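Local coordinates for DUF3845 domain-containing protein (Bacteroides thetaiotaomicron VPI-5482, PDB 3GF6) that is a lipoprotein of unknown function, an all-beta protein whose chain folds into two antiparallel sheets, at residues Asp39-Asp51 against Val78-Lys90. Sequence-based numbering, arbitrary orientation.
Sequences DYVLDTIAQYPND and VGKSKLTMSLGYK
Lys80 and Ser81 meet Tyr40 where strand 40-46 and strand 82-85, edge strands of the two facing antiparallel sheets of this all-beta fold, run side by side at 25° without pairing their backbones. Lys80 lays CG over one face of the Tyr40 ring. Ser81 grips the phenol oxygen twice: its N donates to Tyr40 OH nearly straight (2.9 Å, 168°), and its OG donates to the same atom at 2.8 Å. Tyr40 OH also bonds Lys64 O, so three bonds, two from Ser81 and one to Lys64, hold the buried hydroxyl. Leu42 CD2 lies against the backbone from Ser81 O to Lys82 CA. Leu83 CD2 touches Thr44 CG2 at 4.2 Å, while Leu83 N donates to a water bound to Thr44 OG1. Selenomethionine Met85, bent at chi2 and chi3, passes Ala46 CB with SE at 3.8 Å and sets CE 3.5 Å from the centroid of the Tyr48 ring, a CH-pi contact. Ser86 OG accepts from Tyr48 OH at 2.8 Å; Thr58 N of strand 56-62 also bonds this hydroxyl. The opposite face of the Tyr48 ring rests on Gly88 and Tyr89 backbone, so the ring is sandwiched between the Met85 methyl and this backbone. With an alanine at Tyr48, a gap is likely to open between Met85 CE and the Gly88-Tyr89 backbone, and Ser86 OG would probably lose this donor. Beyond the ring, Asp51 crosses Tyr89 at about a right angle. Its OD1 bonds Thr53, while OD2 accepts a hydrogen bond from a water, which in turn accepts from Tyr89 N at 2.9 Å.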
loop_
_atom_site.group_PDB
_atom_site.type_symbol
_atom_site.label_atom_id
_atom_site.label_comp_id
_atom_site.label_asym_id
_atom_site.label_seq_id
_atom_site.Cartn_x
_atom_site.Cartn_y
_atom_site.Cartn_z
ATOM N N ASP A 39 -16.132 -6.304 -5.253
ATOM C CA ASP A 39 -14.755 -6.778 -5.096
ATOM C C ASP A 39 -14.074 -6.815 -6.464
ATOM O O ASP A 39 -14.715 -7.012 -7.515
ATOM C CB ASP A 39 -14.691 -8.226 -4.602
ATOM C CG ASP A 39 -15.358 -8.465 -3.256
ATOM O OD1 ASP A 39 -15.706 -7.554 -2.488
ATOM O OD2 ASP A 39 -15.548 -9.665 -2.985
ATOM N N TYR A 40 -12.757 -6.728 -6.469
ATOM C CA TYR A 40 -12.009 -7.025 -7.724
ATOM C C TYR A 40 -10.699 -7.740 -7.426
ATOM O O TYR A 40 -10.247 -7.746 -6.280
ATOM C CB TYR A 40 -11.803 -5.766 -8.553
ATOM C CG TYR A 40 -10.761 -4.800 -8.040
ATOM C CD1 TYR A 40 -9.425 -4.941 -8.408
ATOM C CD2 TYR A 40 -11.104 -3.753 -7.187
ATOM C CE1 TYR A 40 -8.469 -4.080 -7.962
ATOM C CE2 TYR A 40 -10.158 -2.877 -6.743
ATOM C CZ TYR A 40 -8.818 -3.058 -7.114
ATOM O OH TYR A 40 -7.848 -2.181 -6.682
ATOM N N VAL A 41 -10.120 -8.369 -8.443
ATOM C CA VAL A 41 -8.909 -9.130 -8.195
ATOM C C VAL A 41 -7.796 -8.739 -9.169
ATOM O O VAL A 41 -7.966 -8.865 -10.390
ATOM C CB VAL A 41 -9.199 -10.623 -8.283
ATOM C CG1 VAL A 41 -7.920 -11.449 -8.071
ATOM C CG2 VAL A 41 -10.291 -11.035 -7.236
ATOM N N LEU A 42 -6.676 -8.229 -8.644
ATOM C CA LEU A 42 -5.463 -8.089 -9.444
ATOM C C LEU A 42 -4.858 -9.501 -9.633
ATOM O O LEU A 42 -4.764 -10.240 -8.646
ATOM C CB LEU A 42 -4.481 -7.157 -8.725
ATOM C CG LEU A 42 -3.049 -7.014 -9.229
ATOM C CD1 LEU A 42 -2.954 -6.650 -10.746
ATOM C CD2 LEU A 42 -2.355 -5.961 -8.321
ATOM N N ASP A 43 -4.436 -9.876 -10.858
ATOM C CA ASP A 43 -3.947 -11.244 -11.157
ATOM C C ASP A 43 -2.820 -11.061 -12.203
ATOM O O ASP A 43 -3.094 -10.750 -13.353
ATOM C CB ASP A 43 -5.110 -12.068 -11.718
ATOM C CG ASP A 43 -4.811 -13.522 -11.875
ATOM O OD1 ASP A 43 -3.630 -13.884 -11.931
ATOM O OD2 ASP A 43 -5.798 -14.297 -11.989
ATOM N N THR A 44 -1.573 -11.208 -11.755
ATOM C CA THR A 44 -0.378 -10.764 -12.490
ATOM C C THR A 44 0.750 -11.757 -12.207
ATOM O O THR A 44 0.936 -12.147 -11.069
ATOM C CB THR A 44 0.078 -9.346 -12.008
ATOM O OG1 THR A 44 -0.906 -8.349 -12.354
ATOM C CG2 THR A 44 1.445 -8.964 -12.592
ATOM N N ILE A 45 1.493 -12.157 -13.230
ATOM C CA ILE A 45 2.676 -12.992 -13.036
ATOM C C ILE A 45 3.827 -12.098 -12.578
ATOM O O ILE A 45 4.156 -11.115 -13.256
ATOM C CB ILE A 45 3.048 -13.751 -14.329
ATOM C CG1 ILE A 45 2.079 -14.919 -14.547
ATOM C CG2 ILE A 45 4.473 -14.294 -14.268
ATOM C CD1 ILE A 45 2.150 -15.532 -15.927
ATOM N N ALA A 46 4.387 -12.410 -11.407
ATOM C CA ALA A 46 5.582 -11.772 -10.903
ATOM C C ALA A 46 6.817 -12.550 -11.359
ATOM O O ALA A 46 6.908 -13.785 -11.202
ATOM C CB ALA A 46 5.534 -11.643 -9.392
ATOM N N GLN A 47 7.737 -11.820 -11.980
ATOM C CA GLN A 47 9.025 -12.289 -12.379
ATOM C C GLN A 47 9.953 -11.120 -12.720
ATOM O O GLN A 47 9.490 -10.036 -13.088
ATOM C CB GLN A 47 8.922 -13.240 -13.593
ATOM C CG GLN A 47 8.485 -12.597 -14.873
ATOM C CD GLN A 47 8.428 -13.601 -16.061
ATOM O OE1 GLN A 47 9.239 -14.517 -16.172
ATOM N NE2 GLN A 47 7.453 -13.423 -16.932
ATOM N N TYR A 48 11.257 -11.363 -12.624
ATOM C CA TYR A 48 12.233 -10.372 -12.994
ATOM C C TYR A 48 12.612 -10.515 -14.463
ATOM O O TYR A 48 13.083 -11.571 -14.875
ATOM C CB TYR A 48 13.508 -10.532 -12.133
ATOM C CG TYR A 48 13.325 -10.003 -10.738
ATOM C CD1 TYR A 48 13.182 -8.639 -10.511
ATOM C CD2 TYR A 48 13.249 -10.860 -9.666
ATOM C CE1 TYR A 48 12.987 -8.186 -9.231
ATOM C CE2 TYR A 48 13.097 -10.425 -8.401
ATOM C CZ TYR A 48 12.934 -9.085 -8.171
ATOM O OH TYR A 48 12.733 -8.609 -6.889
ATOM N N PRO A 49 12.451 -9.433 -15.248
ATOM C CA PRO A 49 13.001 -9.520 -16.585
ATOM C C PRO A 49 14.525 -9.567 -16.529
ATOM O O PRO A 49 15.139 -9.075 -15.578
ATOM C CB PRO A 49 12.523 -8.255 -17.282
ATOM C CG PRO A 49 11.638 -7.529 -16.288
ATOM C CD PRO A 49 11.953 -8.082 -14.945
ATOM N N ASN A 50 15.070 -10.273 -17.495
ATOM C CA ASN A 50 16.502 -10.338 -17.761
ATOM C C ASN A 50 17.324 -11.122 -16.758
ATOM O O ASN A 50 18.549 -11.177 -16.914
ATOM C CB ASN A 50 17.070 -8.905 -17.923
ATOM C CG ASN A 50 16.518 -8.207 -19.167
ATOM O OD1 ASN A 50 16.219 -8.867 -20.162
ATOM N ND2 ASN A 50 16.439 -6.888 -19.137
ATOM N N ASP A 51 16.671 -11.746 -15.770
ATOM C CA ASP A 51 17.378 -12.525 -14.740
ATOM C C ASP A 51 16.501 -13.726 -14.321
ATOM O O ASP A 51 15.504 -13.576 -13.634
ATOM C CB ASP A 51 17.688 -11.644 -13.538
ATOM C CG ASP A 51 18.412 -12.382 -12.427
ATOM O OD1 ASP A 51 18.719 -13.569 -12.606
ATOM O OD2 ASP A 51 18.738 -11.749 -11.408
ATOM N N VAL A 78 -7.535 6.253 -7.946
ATOM C CA VAL A 78 -8.697 5.745 -8.676
ATOM C C VAL A 78 -8.255 4.803 -9.769
ATOM O O VAL A 78 -7.450 5.162 -10.632
ATOM C CB VAL A 78 -9.521 6.895 -9.289
ATOM C CG1 VAL A 78 -10.749 6.336 -10.099
ATOM C CG2 VAL A 78 -9.940 7.875 -8.199
ATOM N N GLY A 79 -8.758 3.585 -9.702
ATOM C CA GLY A 79 -8.494 2.586 -10.724
ATOM C C GLY A 79 -8.406 1.200 -10.111
ATOM O O GLY A 79 -8.989 0.947 -9.065
ATOM N N LYS A 80 -7.711 0.294 -10.796
ATOM C CA LYS A 80 -7.388 -1.024 -10.249
ATOM C C LYS A 80 -5.929 -1.027 -9.775
ATOM O O LYS A 80 -5.041 -0.516 -10.461
ATOM C CB LYS A 80 -7.606 -2.185 -11.245
ATOM C CG LYS A 80 -9.058 -2.405 -11.664
ATOM C CD LYS A 80 -9.133 -3.382 -12.836
ATOM C CE LYS A 80 -10.462 -3.314 -13.543
ATOM N NZ LYS A 80 -10.544 -4.298 -14.669
ATOM N N SER A 81 -5.714 -1.585 -8.591
ATOM C CA SER A 81 -4.382 -1.830 -8.037
ATOM C C SER A 81 -3.509 -2.585 -9.040
ATOM O O SER A 81 -4.002 -3.381 -9.850
ATOM C CB SER A 81 -4.512 -2.624 -6.726
ATOM O OG SER A 81 -5.224 -1.875 -5.757
ATOM N N LYS A 82 -2.215 -2.313 -9.015
ATOM C CA LYS A 82 -1.287 -2.937 -9.915
ATOM C C LYS A 82 0.032 -3.264 -9.191
ATOM O O LYS A 82 0.367 -2.672 -8.169
ATOM C CB LYS A 82 -1.042 -2.043 -11.111
ATOM C CG LYS A 82 -0.316 -0.811 -10.782
ATOM C CD LYS A 82 -0.026 0.015 -12.058
ATOM C CE LYS A 82 0.718 1.269 -11.698
ATOM N NZ LYS A 82 0.983 2.120 -12.920
ATOM N N LEU A 83 0.755 -4.192 -9.760
ATOM C CA LEU A 83 1.970 -4.767 -9.191
ATOM C C LEU A 83 3.174 -4.375 -10.047
ATOM O O LEU A 83 3.158 -4.521 -11.289
ATOM C CB LEU A 83 1.815 -6.288 -9.211
ATOM C CG LEU A 83 2.908 -7.222 -8.693
ATOM C CD1 LEU A 83 2.300 -8.547 -8.262
ATOM C CD2 LEU A 83 4.125 -7.426 -9.678
ATOM N N THR A 84 4.239 -3.986 -9.378
ATOM C CA THR A 84 5.458 -3.528 -10.021
ATOM C C THR A 84 6.618 -4.237 -9.368
ATOM O O THR A 84 6.754 -4.167 -8.165
ATOM C CB THR A 84 5.651 -1.993 -9.818
ATOM O OG1 THR A 84 4.565 -1.288 -10.421
ATOM C CG2 THR A 84 6.965 -1.524 -10.498
HETATM N N MSE A 85 7.477 -4.887 -10.170
HETATM C CA MSE A 85 8.704 -5.466 -9.638
HETATM C C MSE A 85 9.734 -4.447 -9.150
HETATM O O MSE A 85 9.844 -3.336 -9.688
HETATM C CB MSE A 85 9.385 -6.300 -10.700
HETATM C CG MSE A 85 8.543 -7.449 -11.275
HETATM SE SE MSE A 85 7.887 -8.730 -9.982
HETATM C CE MSE A 85 9.607 -9.336 -9.262
ATOM N N SER A 86 10.509 -4.868 -8.148
ATOM C CA SER A 86 11.670 -4.100 -7.705
ATOM C C SER A 86 12.716 -4.096 -8.791
ATOM O O SER A 86 12.582 -4.767 -9.834
ATOM C CB SER A 86 12.263 -4.666 -6.416
ATOM O OG SER A 86 13.045 -5.806 -6.654
ATOM N N LEU A 87 13.779 -3.326 -8.560
ATOM C CA LEU A 87 14.781 -3.103 -9.620
ATOM C C LEU A 87 15.521 -4.383 -10.031
ATOM O O LEU A 87 15.930 -4.537 -11.199
ATOM C CB LEU A 87 15.788 -2.063 -9.186
ATOM C CG LEU A 87 15.336 -0.609 -9.293
ATOM C CD1 LEU A 87 16.314 0.276 -8.461
ATOM C CD2 LEU A 87 15.291 -0.171 -10.726
ATOM N N GLY A 88 15.696 -5.304 -9.096
ATOM C CA GLY A 88 16.216 -6.628 -9.450
ATOM C C GLY A 88 16.199 -7.626 -8.316
ATOM O O GLY A 88 15.743 -7.321 -7.210
ATOM N N TYR A 89 16.731 -8.814 -8.591
ATOM C CA TYR A 89 16.730 -9.868 -7.636
ATOM C C TYR A 89 17.453 -9.450 -6.368
ATOM O O TYR A 89 17.027 -9.811 -5.258
ATOM C CB TYR A 89 17.383 -11.108 -8.275
ATOM C CG TYR A 89 17.307 -12.370 -7.468
ATOM C CD1 TYR A 89 18.192 -12.606 -6.427
ATOM C CD2 TYR A 89 16.398 -13.386 -7.800
ATOM C CE1 TYR A 89 18.146 -13.782 -5.701
ATOM C CE2 TYR A 89 16.351 -14.566 -7.084
ATOM C CZ TYR A 89 17.227 -14.772 -6.040
ATOM O OH TYR A 89 17.143 -15.954 -5.334
ATOM N N LYS A 90 18.507 -8.649 -6.527
ATOM C CA LYS A 90 19.278 -8.207 -5.352
ATOM C C LYS A 90 19.059 -6.734 -4.988
ATOM O O LYS A 90 19.799 -6.194 -4.147
ATOM C CB LYS A 90 20.755 -8.509 -5.590
ATOM C CG LYS A 90 21.019 -10.016 -5.562
ATOM C CD LYS A 90 22.484 -10.418 -5.431
ATOM C CE LYS A 90 22.923 -10.613 -3.971
ATOM N NZ LYS A 90 24.252 -11.345 -3.875
HETATM O O HOH W 1 -0.251 -5.608 -12.324
HETATM O O HOH W 2 15.149 -6.675 -13.576
HETATM O O HOH W 3 17.891 -9.180 -11.215
#